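Local atomic coordinates of putidaredoxin reductase (Pseudomonas putida, PDB entry 1Q1R), a protein that probably passes electrons from NADH through its bound FAD to putidaredoxin, the iron-sulfur protein that reduces cytochrome P450cam. Residues I41-L45 and P46-K50; G55-T58 and A59-Y63; E300-P303 and N304-Q308. One frame throughout, in Å; residues are numbered along the deposited sequence.

Interaction 1 of 3, residues I41-L45 and P46-K50; sequences IPHHL and PPLSK. With FAD (flavin-adenine dinucleotide), chain C.
The His43 ring lies edge-on to the CD1 methyl of Leu48, the two side chains crossing at about a right angle. His44 touches with its stem: CB rests 3.7 Å from Pro47 CD, and the ring beyond it turns off from the contact. Its carbonyl oxygen is buried with no partner in the model. Leu45 does most. Its carbonyl oxygen accepts Leu48 N at 2.8 Å, and this bond starts the short 3-10 turn 46-48. Pro46 and Pro47 suit that turn, since neither position needs an N-H. The Leu45 side chain divides its two methyls, CD1 meeting Leu48 CD1 at 4.2 Å and CD2 lying 3.5 Å from FAD O2A, a phosphate oxygen. Beyond the turn, the extended Lys50 chain bends at its end (chi4 63°), which brings Lys50 NZ to Pro46 O at 3.0 Å. Lys50 NZ also donates to FAD O4 at 2.8 Å and weakly to flavin N5, and it forms a salt bridge with Glu163. This wall of the FAD pocket lies between helix 136-144, which Leu48 touches, and strand 328-333, whose Trp330 meets Pro46.

Interaction 2 of 3, residues G55-T58 and A59-Y63; sequences GKAT and AESLY
The carbonyl oxygen of Thr58 is gripped twice by Ser61, by its hydroxyl and by its amide. The hydroxyl gives the shorter bond: Ser61 OG donates to Thr58 O at 2.7 Å, tilted 20° from the carbonyl plane. With chi1 at 71°, OG sits in the cleft between its own backbone N and carbonyl carbon, folded back against the residue three places earlier. Ser61 N is the weaker donor to Thr58 O, and its angle of 125° shows that this N-H is aimed mainly at another atom. That atom is the Thr58 hydroxyl, for Ser61 N reaches Thr58 OG1 at 3.1 Å along a straighter line. A hydroxyl and a carbonyl of one residue both meeting the amide three positions on fits the ST motif, although one of its two bonds is weak here.

Threonine suits the place because its short branch carries an oxygen to the start of the turn, and serine because it can answer with a hydroxyl as well as an amide. A water bridges the outer side, lying 2.6 Å from Thr58 OG1 and donating to Glu60 OE1 at 2.8 Å. The Ala57 methyl lies against the serine hydroxyl, CB 3.7 Å from Ser61 OG. Within residues 59-63 the helix-like turn continues, with Leu62 N bonded to Ala59 O, while Glu60 CA lies 4.1 Å above the Tyr63 ring, over its centre. Leu62 is the buried member and packs on Pro47 and Tyr52.

Hydroxyls and a carboxylate thus take the solvent-facing side and leucine the inner one. The turn is held chiefly by short-range polar bonds in which Thr58 and Ser61 supply each other's main partners, with a water linking Glu60 to the threonine hydroxyl.

Interaction 3 of 3, residues E300-P303 and N304-Q308; sequences ESVP and NALEQ. With FAD (flavin-adenine dinucleotide), chain C.
Ser301 is the N-cap of helix 302-316, and its side-chain oxygen accepts the backbone amide of Asn304. In the glutathione reductase fold a helix N-terminus directed at the pyrimidine end of the flavin is a familiar element, and this helix is consistent with that pattern, its first amide bonded to flavin O2.

Among the polar bonds, the capping one runs from Asn304 N to Ser301 OG at 2.9 Å. It is possible because OG, at chi1 81°, lies between its own backbone N and carbonyl carbon, and from there it reaches over the first turn. Serine suits the N-cap because its hydroxyl, one bond from CB, can accept a backbone amide of the first turn. Without the hydroxyl, as with an alanine here, the backbone N-H of Asn304 would probably lose its capping partner and the first turn would be less firmly fixed. The backbone carries on regularly, with Ala305 N on Ser301 O at 3.1 Å and Leu306 N on Val302 O at 2.9 Å.

The apolar part is small. Val302 and Leu306 run alongside each other in the same direction, with Val302 CG1 against Leu306 CD1 at 3.7 Å; both also touch Leu14 of helix 14-25. Proline suits position 303, in the first turn, where an amide would have no earlier helical carbonyl to meet.

Toward the cofactor, Val302 N donates to flavin O2 at 2.8 Å, nearly straight at 167°. The positive end of the helix dipole would probably help to stabilise negative charge gathering around N1 and O2 as the flavin is reduced. The other branch of the valine, Val302 CG2, rests 3.7 Å from flavin N1, and Pro303 CD approaches flavin O2 to 3.2 Å.

In the fold
From the N terminus, interactions 1 and 2 follow each other in the long connection between strand 31-35 and helix 67-72, and interaction 3 comes far later, at the start of helix 302-316. None nests in or crosses another; each closes a local turn. Interactions 1 and 2 do touch: His44 N and Leu62 O are 2.8 Å apart, a probable hydrogen bond, and Pro47 packs on Leu62, which sets the outer turn against the inner one. The loop after strand 31-35 and the start of helix 302-316 meet at the flavin, where Pro46 CG packs on Val302 CG2 at 3.7 Å. Interactions 1 and 3 thus share the FAD, while interaction 2 lies about 11 Å from interaction 3 at their nearest atoms.

Interaction 1 of 3, residues I41-L45 and P46-K50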
loop_
_atom_site.group_PDB
_atom_site.type_symbol
_atom_site.label_atom_id
_atom_site.label_comp_id
_atom_site.label_asym_id
_atom_site.label_seq_id
_atom_site.Cartn_x
_atom_site.Cartn_y
_atom_site.Cartn_z
ATOM N N ILE A 41 4.555 -9.948 16.294
ATOM C CA ILE A 41 5.793 -9.186 16.178
ATOM C C ILE A 41 5.693 -8.424 14.848
ATOM O O ILE A 41 5.316 -9.005 13.834
ATOM C CB ILE A 41 7.004 -10.141 16.127
ATOM C CG1 ILE A 41 7.084 -10.935 17.432
ATOM C CG2 ILE A 41 8.292 -9.356 15.884
ATOM C CD1 ILE A 41 7.895 -12.208 17.323
ATOM N N PRO A 42 6.010 -7.116 14.841
ATOM C CA PRO A 42 5.928 -6.336 13.596
ATOM C C PRO A 42 6.527 -7.074 12.398
ATOM O O PRO A 42 7.637 -7.604 12.472
ATOM C CB PRO A 42 6.669 -5.055 13.953
ATOM C CG PRO A 42 6.247 -4.857 15.403
ATOM C CD PRO A 42 6.411 -6.260 15.974
ATOM N N HIS A 43 5.789 -7.107 11.293
ATOM C CA HIS A 43 6.247 -7.823 10.106
ATOM C C HIS A 43 5.925 -7.105 8.797
ATOM O O HIS A 43 5.045 -6.247 8.745
ATOM C CB HIS A 43 5.584 -9.196 10.057
ATOM C CG HIS A 43 4.096 -9.122 9.903
ATOM N ND1 HIS A 43 3.242 -9.002 10.978
ATOM C CD2 HIS A 43 3.318 -9.056 8.797
ATOM C CE1 HIS A 43 2.002 -8.861 10.543
ATOM N NE2 HIS A 43 2.021 -8.890 9.224
ATOM N N HIS A 44 6.633 -7.495 7.737
ATOM C CA HIS A 44 6.427 -6.935 6.402
ATOM C C HIS A 44 5.046 -7.364 5.912
ATOM O O HIS A 44 4.546 -8.427 6.294
ATOM C CB HIS A 44 7.475 -7.484 5.424
ATOM C CG HIS A 44 8.877 -7.051 5.723
ATOM N ND1 HIS A 44 9.357 -5.804 5.389
ATOM C CD2 HIS A 44 9.900 -7.699 6.330
ATOM C CE1 HIS A 44 10.618 -5.702 5.778
ATOM N NE2 HIS A 44 10.972 -6.839 6.351
ATOM N N LEU A 45 4.442 -6.542 5.058
ATOM C CA LEU A 45 3.133 -6.845 4.494
ATOM C C LEU A 45 3.187 -7.403 3.067
ATOM O O LEU A 45 2.455 -8.338 2.737
ATOM C CB LEU A 45 2.254 -5.588 4.505
ATOM C CG LEU A 45 1.146 -5.488 5.553
ATOM C CD1 LEU A 45 1.588 -6.127 6.857
ATOM C CD2 LEU A 45 0.752 -4.025 5.735
ATOM N N PRO A 46 4.051 -6.838 2.201
ATOM C CA PRO A 46 4.148 -7.314 0.813
ATOM C C PRO A 46 4.196 -8.825 0.589
ATOM O O PRO A 46 3.567 -9.333 -0.334
ATOM C CB PRO A 46 5.395 -6.603 0.290
ATOM C CG PRO A 46 5.323 -5.283 1.011
ATOM C CD PRO A 46 4.968 -5.704 2.427
ATOM N N PRO A 47 4.936 -9.567 1.432
ATOM C CA PRO A 47 5.007 -11.019 1.243
ATOM C C PRO A 47 3.658 -11.720 1.419
ATOM O O PRO A 47 3.474 -12.833 0.933
ATOM C CB PRO A 47 6.010 -11.464 2.310
ATOM C CG PRO A 47 6.889 -10.260 2.496
ATOM C CD PRO A 47 5.878 -9.127 2.482
ATOM N N LEU A 48 2.722 -11.064 2.105
ATOM C CA LEU A 48 1.410 -11.653 2.371
ATOM C C LEU A 48 0.515 -11.913 1.159
ATOM O O LEU A 48 -0.498 -12.605 1.279
ATOM C CB LEU A 48 0.652 -10.818 3.412
ATOM C CG LEU A 48 1.379 -10.596 4.744
ATOM C CD1 LEU A 48 0.430 -9.952 5.734
ATOM C CD2 LEU A 48 1.903 -11.911 5.293
ATOM N N SER A 49 0.855 -11.345 0.005
ATOM C CA SER A 49 0.092 -11.613 -1.216
ATOM C C SER A 49 1.082 -12.154 -2.247
ATOM O O SER A 49 0.762 -12.293 -3.429
ATOM C CB SER A 49 -0.589 -10.348 -1.749
ATOM O OG SER A 49 0.342 -9.305 -1.971
ATOM N N LYS A 50 2.285 -12.474 -1.773
ATOM C CA LYS A 50 3.352 -12.985 -2.623
ATOM C C LYS A 50 3.957 -14.310 -2.124
ATOM O O LYS A 50 3.245 -15.310 -2.008
ATOM C CB LYS A 50 4.439 -11.907 -2.773
ATOM C CG LYS A 50 3.888 -10.576 -3.303
ATOM C CD LYS A 50 4.952 -9.480 -3.333
ATOM C CE LYS A 50 4.361 -8.152 -3.783
ATOM N NZ LYS A 50 3.313 -7.643 -2.848
HETATM P PA FAD C . -0.395 -0.502 8.837
HETATM O O1A FAD C . -1.864 -0.651 8.707
HETATM O O2A FAD C . 0.476 -1.557 8.268
HETATM O O5B FAD C . -0.012 -0.328 10.383
HETATM C C5B FAD C . -0.836 0.417 11.287
HETATM C C4B FAD C . -0.961 -0.368 12.605
HETATM O O4B FAD C . -1.458 0.519 13.670
HETATM C C3B FAD C . -1.997 -1.495 12.478
HETATM O O3B FAD C . -1.548 -2.634 13.225
HETATM C C2B FAD C . -3.220 -0.912 13.143
HETATM O O2B FAD C . -4.046 -1.955 13.669
HETATM C C1B FAD C . -2.596 -0.128 14.280
HETATM N N9A FAD C . -3.521 0.837 14.935
HETATM C C8A FAD C . -4.396 1.658 14.328
HETATM N N7A FAD C . -5.061 2.353 15.260
HETATM C C5A FAD C . -4.606 1.975 16.451
HETATM C C6A FAD C . -4.916 2.339 17.763
HETATM N N6A FAD C . -5.861 3.244 18.005
HETATM N N1A FAD C . -4.250 1.753 18.790
HETATM C C2A FAD C . -3.304 0.831 18.562
HETATM N N3A FAD C . -2.995 0.467 17.309
HETATM C C4A FAD C . -3.628 1.021 16.247
HETATM N N1 FAD C . 3.265 -1.701 -0.699
HETATM C C2 FAD C . 4.269 -1.647 -1.674
HETATM O O2 FAD C . 4.923 -0.616 -1.826
HETATM N N3 FAD C . 4.529 -2.781 -2.463
HETATM C C4 FAD C . 3.783 -3.968 -2.267
HETATM O O4 FAD C . 4.052 -4.965 -2.934
HETATM C C4X FAD C . 2.774 -4.018 -1.291
HETATM N N5 FAD C . 2.085 -5.172 -1.058
HETATM C C5X FAD C . 1.150 -5.276 -0.069
HETATM C C6 FAD C . 0.482 -6.498 0.156
HETATM C C7 FAD C . -0.468 -6.612 1.196
HETATM C C7M FAD C . -1.209 -7.948 1.398
HETATM C C8 FAD C . -0.745 -5.494 2.024
HETATM C C8M FAD C . -1.752 -5.587 3.181
HETATM C C9 FAD C . -0.079 -4.277 1.798
HETATM C C9A FAD C . 0.866 -4.161 0.755
HETATM N N10 FAD C . 1.560 -2.943 0.522
HETATM C C10 FAD C . 2.524 -2.879 -0.506
HETATM C "C1'" FAD C . 1.266 -1.733 1.348
HETATM C "C2'" FAD C . 2.352 -1.524 2.406
HETATM O "O2'" FAD C . 2.581 -2.760 3.091
HETATM C "C3'" FAD C . 1.941 -0.433 3.412
HETATM O "O3'" FAD C . 1.616 0.765 2.695
HETATM C "C4'" FAD C . 3.079 -0.149 4.401
HETATM O "O4'" FAD C . 3.406 -1.348 5.109
HETATM C "C5'" FAD C . 2.706 0.940 5.422
HETATM O "O5'" FAD C . 1.725 0.488 6.370
HETATM P P FAD C . 1.445 1.387 7.684
HETATM O O1P FAD C . 2.453 1.036 8.706
HETATM O O2P FAD C . 1.356 2.800 7.253
HETATM O O3P FAD C . -0.037 0.930 8.164
#

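Interaction 2 of 3, residues G55-T58 and A59-Y63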
loop_
_atom_site.group_PDB
_atom_site.type_symbol
_atom_site.label_atom_id
_atom_site.label_comp_id
_atom_site.label_asym_id
_atom_site.label_seq_id
_atom_site.Cartn_x
_atom_site.Cartn_y
_atom_site.Cartn_z
ATOM N N GLY A 55 3.434 -19.827 0.548
ATOM C CA GLY A 55 3.986 -20.812 1.469
ATOM C C GLY A 55 5.455 -21.124 1.230
ATOM O O GLY A 55 5.952 -22.184 1.625
ATOM N N LYS A 56 6.171 -20.197 0.602
ATOM C CA LYS A 56 7.576 -20.420 0.291
ATOM C C LYS A 56 8.557 -19.611 1.125
ATOM O O LYS A 56 9.766 -19.722 0.940
ATOM C CB LYS A 56 7.820 -20.157 -1.196
ATOM C CG LYS A 56 7.053 -21.099 -2.109
ATOM C CD LYS A 56 7.223 -20.717 -3.567
ATOM C CE LYS A 56 6.428 -21.647 -4.475
ATOM N NZ LYS A 56 6.910 -23.059 -4.384
ATOM N N ALA A 57 8.043 -18.791 2.033
ATOM C CA ALA A 57 8.906 -17.998 2.903
ATOM C C ALA A 57 8.547 -18.360 4.343
ATOM O O ALA A 57 7.399 -18.709 4.629
ATOM C CB ALA A 57 8.691 -16.505 2.655
ATOM N N THR A 58 9.521 -18.288 5.244
ATOM C CA THR A 58 9.273 -18.629 6.643
ATOM C C THR A 58 8.633 -17.463 7.391
ATOM O O THR A 58 8.707 -16.310 6.957
ATOM C CB THR A 58 10.575 -19.016 7.364
ATOM O OG1 THR A 58 11.423 -17.866 7.467
ATOM C CG2 THR A 58 11.295 -20.122 6.597
ATOM N N ALA A 59 8.001 -17.763 8.518
ATOM C CA ALA A 59 7.351 -16.712 9.291
ATOM C C ALA A 59 8.429 -15.792 9.829
ATOM O O ALA A 59 8.232 -14.585 9.948
ATOM C CB ALA A 59 6.552 -17.317 10.430
ATOM N N GLU A 60 9.578 -16.382 10.142
ATOM C CA GLU A 60 10.717 -15.646 10.672
ATOM C C GLU A 60 11.187 -14.556 9.699
ATOM O O GLU A 60 11.519 -13.446 10.113
ATOM C CB GLU A 60 11.853 -16.636 10.951
ATOM C CG GLU A 60 13.090 -16.052 11.583
ATOM C CD GLU A 60 14.124 -17.127 11.875
ATOM O OE1 GLU A 60 14.686 -17.700 10.916
ATOM O OE2 GLU A 60 14.361 -17.407 13.064
ATOM N N SER A 61 11.196 -14.871 8.408
ATOM C CA SER A 61 11.637 -13.918 7.398
ATOM C C SER A 61 10.732 -12.683 7.316
ATOM O O SER A 61 11.131 -11.656 6.768
ATOM C CB SER A 61 11.721 -14.598 6.022
ATOM O OG SER A 61 10.442 -14.902 5.501
ATOM N N LEU A 62 9.530 -12.771 7.879
ATOM C CA LEU A 62 8.598 -11.644 7.842
ATOM C C LEU A 62 8.884 -10.508 8.836
ATOM O O LEU A 62 8.447 -9.381 8.620
ATOM C CB LEU A 62 7.165 -12.132 8.070
ATOM C CG LEU A 62 6.541 -13.135 7.098
ATOM C CD1 LEU A 62 5.138 -13.486 7.592
ATOM C CD2 LEU A 62 6.488 -12.563 5.695
ATOM N N TYR A 63 9.596 -10.797 9.922
ATOM C CA TYR A 63 9.889 -9.776 10.929
ATOM C C TYR A 63 10.535 -8.523 10.339
ATOM O O TYR A 63 11.481 -8.614 9.552
ATOM C CB TYR A 63 10.823 -10.338 12.011
ATOM C CG TYR A 63 10.297 -11.536 12.780
ATOM C CD1 TYR A 63 11.172 -12.360 13.493
ATOM C CD2 TYR A 63 8.935 -11.844 12.808
ATOM C CE1 TYR A 63 10.708 -13.464 14.216
ATOM C CE2 TYR A 63 8.457 -12.949 13.529
ATOM C CZ TYR A 63 9.350 -13.752 14.229
ATOM O OH TYR A 63 8.890 -14.848 14.937
HETATM O O HOH W 1 13.818 -18.570 8.350
#

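Interaction 3 of 3, residues E300-P303 and N304-Q308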
loop_
_atom_site.group_PDB
_atom_site.type_symbol
_atom_site.label_atom_id
_atom_site.label_comp_id
_atom_site.label_asym_id
_atom_site.label_seq_id
_atom_site.Cartn_x
_atom_site.Cartn_y
_atom_site.Cartn_z
ATOM N N GLU A 300 -0.534 4.763 -0.115
ATOM C CA GLU A 300 -0.453 3.482 0.575
ATOM C C GLU A 300 0.644 2.637 -0.069
ATOM O O GLU A 300 0.376 1.877 -0.994
ATOM C CB GLU A 300 -1.804 2.752 0.470
ATOM C CG GLU A 300 -2.942 3.416 1.249
ATOM C CD GLU A 300 -4.330 2.951 0.802
ATOM O OE1 GLU A 300 -4.437 1.915 0.111
ATOM O OE2 GLU A 300 -5.318 3.625 1.153
ATOM N N SER A 301 1.880 2.775 0.406
ATOM C CA SER A 301 2.979 1.994 -0.155
ATOM C C SER A 301 4.140 1.884 0.820
ATOM O O SER A 301 4.252 2.661 1.772
ATOM C CB SER A 301 3.499 2.639 -1.447
ATOM O OG SER A 301 4.392 3.706 -1.147
ATOM N N VAL A 302 5.013 0.915 0.574
ATOM C CA VAL A 302 6.180 0.733 1.418
ATOM C C VAL A 302 7.124 1.920 1.236
ATOM O O VAL A 302 7.559 2.532 2.211
ATOM C CB VAL A 302 6.922 -0.582 1.075
ATOM C CG1 VAL A 302 8.331 -0.565 1.669
ATOM C CG2 VAL A 302 6.138 -1.772 1.624
ATOM N N PRO A 303 7.442 2.277 -0.018
ATOM C CA PRO A 303 8.349 3.415 -0.206
ATOM C C PRO A 303 7.839 4.677 0.487
ATOM O O PRO A 303 8.615 5.420 1.093
ATOM C CB PRO A 303 8.408 3.562 -1.727
ATOM C CG PRO A 303 8.247 2.130 -2.192
ATOM C CD PRO A 303 7.107 1.653 -1.310
ATOM N N ASN A 304 6.533 4.909 0.416
ATOM C CA ASN A 304 5.955 6.088 1.048
ATOM C C ASN A 304 6.146 6.051 2.563
ATOM O O ASN A 304 6.510 7.057 3.178
ATOM C CB ASN A 304 4.468 6.198 0.707
ATOM C CG ASN A 304 3.818 7.414 1.341
ATOM O OD1 ASN A 304 2.940 7.288 2.202
ATOM N ND2 ASN A 304 4.251 8.600 0.927
ATOM N N ALA A 305 5.911 4.891 3.167
ATOM C CA ALA A 305 6.067 4.758 4.611
ATOM C C ALA A 305 7.518 4.988 5.015
ATOM O O ALA A 305 7.795 5.660 6.009
ATOM C CB ALA A 305 5.612 3.371 5.070
ATOM N N LEU A 306 8.446 4.429 4.246
ATOM C CA LEU A 306 9.863 4.584 4.550
ATOM C C LEU A 306 10.282 6.054 4.456
ATOM O O LEU A 306 10.905 6.591 5.375
ATOM C CB LEU A 306 10.704 3.732 3.595
ATOM C CG LEU A 306 10.479 2.215 3.682
ATOM C CD1 LEU A 306 11.292 1.491 2.604
ATOM C CD2 LEU A 306 10.879 1.729 5.063
ATOM N N GLU A 307 9.926 6.698 3.349
ATOM C CA GLU A 307 10.269 8.101 3.136
ATOM C C GLU A 307 9.707 8.982 4.250
ATOM O O GLU A 307 10.441 9.753 4.870
ATOM C CB GLU A 307 9.747 8.569 1.774
ATOM C CG GLU A 307 9.903 10.067 1.523
ATOM C CD GLU A 307 9.487 10.483 0.123
ATOM O OE1 GLU A 307 8.484 9.946 -0.392
ATOM O OE2 GLU A 307 10.154 11.360 -0.462
ATOM N N GLN A 308 8.410 8.852 4.517
ATOM C CA GLN A 308 7.777 9.649 5.560
ATOM C C GLN A 308 8.342 9.354 6.947
ATOM O O GLN A 308 8.559 10.267 7.744
ATOM C CB GLN A 308 6.258 9.431 5.555
ATOM C CG GLN A 308 5.578 9.987 4.316
ATOM C CD GLN A 308 4.059 10.020 4.419
ATOM O OE1 GLN A 308 3.376 10.382 3.462
ATOM N NE2 GLN A 308 3.527 9.652 5.580
HETATM P PA FAD C . -0.395 -0.502 8.837
HETATM O O1A FAD C . -1.864 -0.651 8.707
HETATM O O2A FAD C . 0.476 -1.557 8.268
HETATM O O5B FAD C . -0.012 -0.328 10.383
HETATM C C5B FAD C . -0.836 0.417 11.287
HETATM C C4B FAD C . -0.961 -0.368 12.605
HETATM O O4B FAD C . -1.458 0.519 13.670
HETATM C C3B FAD C . -1.997 -1.495 12.478
HETATM O O3B FAD C . -1.548 -2.634 13.225
HETATM C C2B FAD C . -3.220 -0.912 13.143
HETATM O O2B FAD C . -4.046 -1.955 13.669
HETATM C C1B FAD C . -2.596 -0.128 14.280
HETATM N N9A FAD C . -3.521 0.837 14.935
HETATM C C8A FAD C . -4.396 1.658 14.328
HETATM N N7A FAD C . -5.061 2.353 15.260
HETATM C C5A FAD C . -4.606 1.975 16.451
HETATM C C6A FAD C . -4.916 2.339 17.763
HETATM N N6A FAD C . -5.861 3.244 18.005
HETATM N N1A FAD C . -4.250 1.753 18.790
HETATM C C2A FAD C . -3.304 0.831 18.562
HETATM N N3A FAD C . -2.995 0.467 17.309
HETATM C C4A FAD C . -3.628 1.021 16.247
HETATM N N1 FAD C . 3.265 -1.701 -0.699
HETATM C C2 FAD C . 4.269 -1.647 -1.674
HETATM O O2 FAD C . 4.923 -0.616 -1.826
HETATM N N3 FAD C . 4.529 -2.781 -2.463
HETATM C C4 FAD C . 3.783 -3.968 -2.267
HETATM O O4 FAD C . 4.052 -4.965 -2.934
HETATM C C4X FAD C . 2.774 -4.018 -1.291
HETATM N N5 FAD C . 2.085 -5.172 -1.058
HETATM C C5X FAD C . 1.150 -5.276 -0.069
HETATM C C6 FAD C . 0.482 -6.498 0.156
HETATM C C7 FAD C . -0.468 -6.612 1.196
HETATM C C7M FAD C . -1.209 -7.948 1.398
HETATM C C8 FAD C . -0.745 -5.494 2.024
HETATM C C8M FAD C . -1.752 -5.587 3.181
HETATM C C9 FAD C . -0.079 -4.277 1.798
HETATM C C9A FAD C . 0.866 -4.161 0.755
HETATM N N10 FAD C . 1.560 -2.943 0.522
HETATM C C10 FAD C . 2.524 -2.879 -0.506
HETATM C "C1'" FAD C . 1.266 -1.733 1.348
HETATM C "C2'" FAD C . 2.352 -1.524 2.406
HETATM O "O2'" FAD C . 2.581 -2.760 3.091
HETATM C "C3'" FAD C . 1.941 -0.433 3.412
HETATM O "O3'" FAD C . 1.616 0.765 2.695
HETATM C "C4'" FAD C . 3.079 -0.149 4.401
HETATM O "O4'" FAD C . 3.406 -1.348 5.109
HETATM C "C5'" FAD C . 2.706 0.940 5.422
HETATM O "O5'" FAD C . 1.725 0.488 6.370
HETATM P P FAD C . 1.445 1.387 7.684
HETATM O O1P FAD C . 2.453 1.036 8.706
HETATM O O2P FAD C . 1.356 2.800 7.253
HETATM O O3P FAD C . -0.037 0.930 8.164
#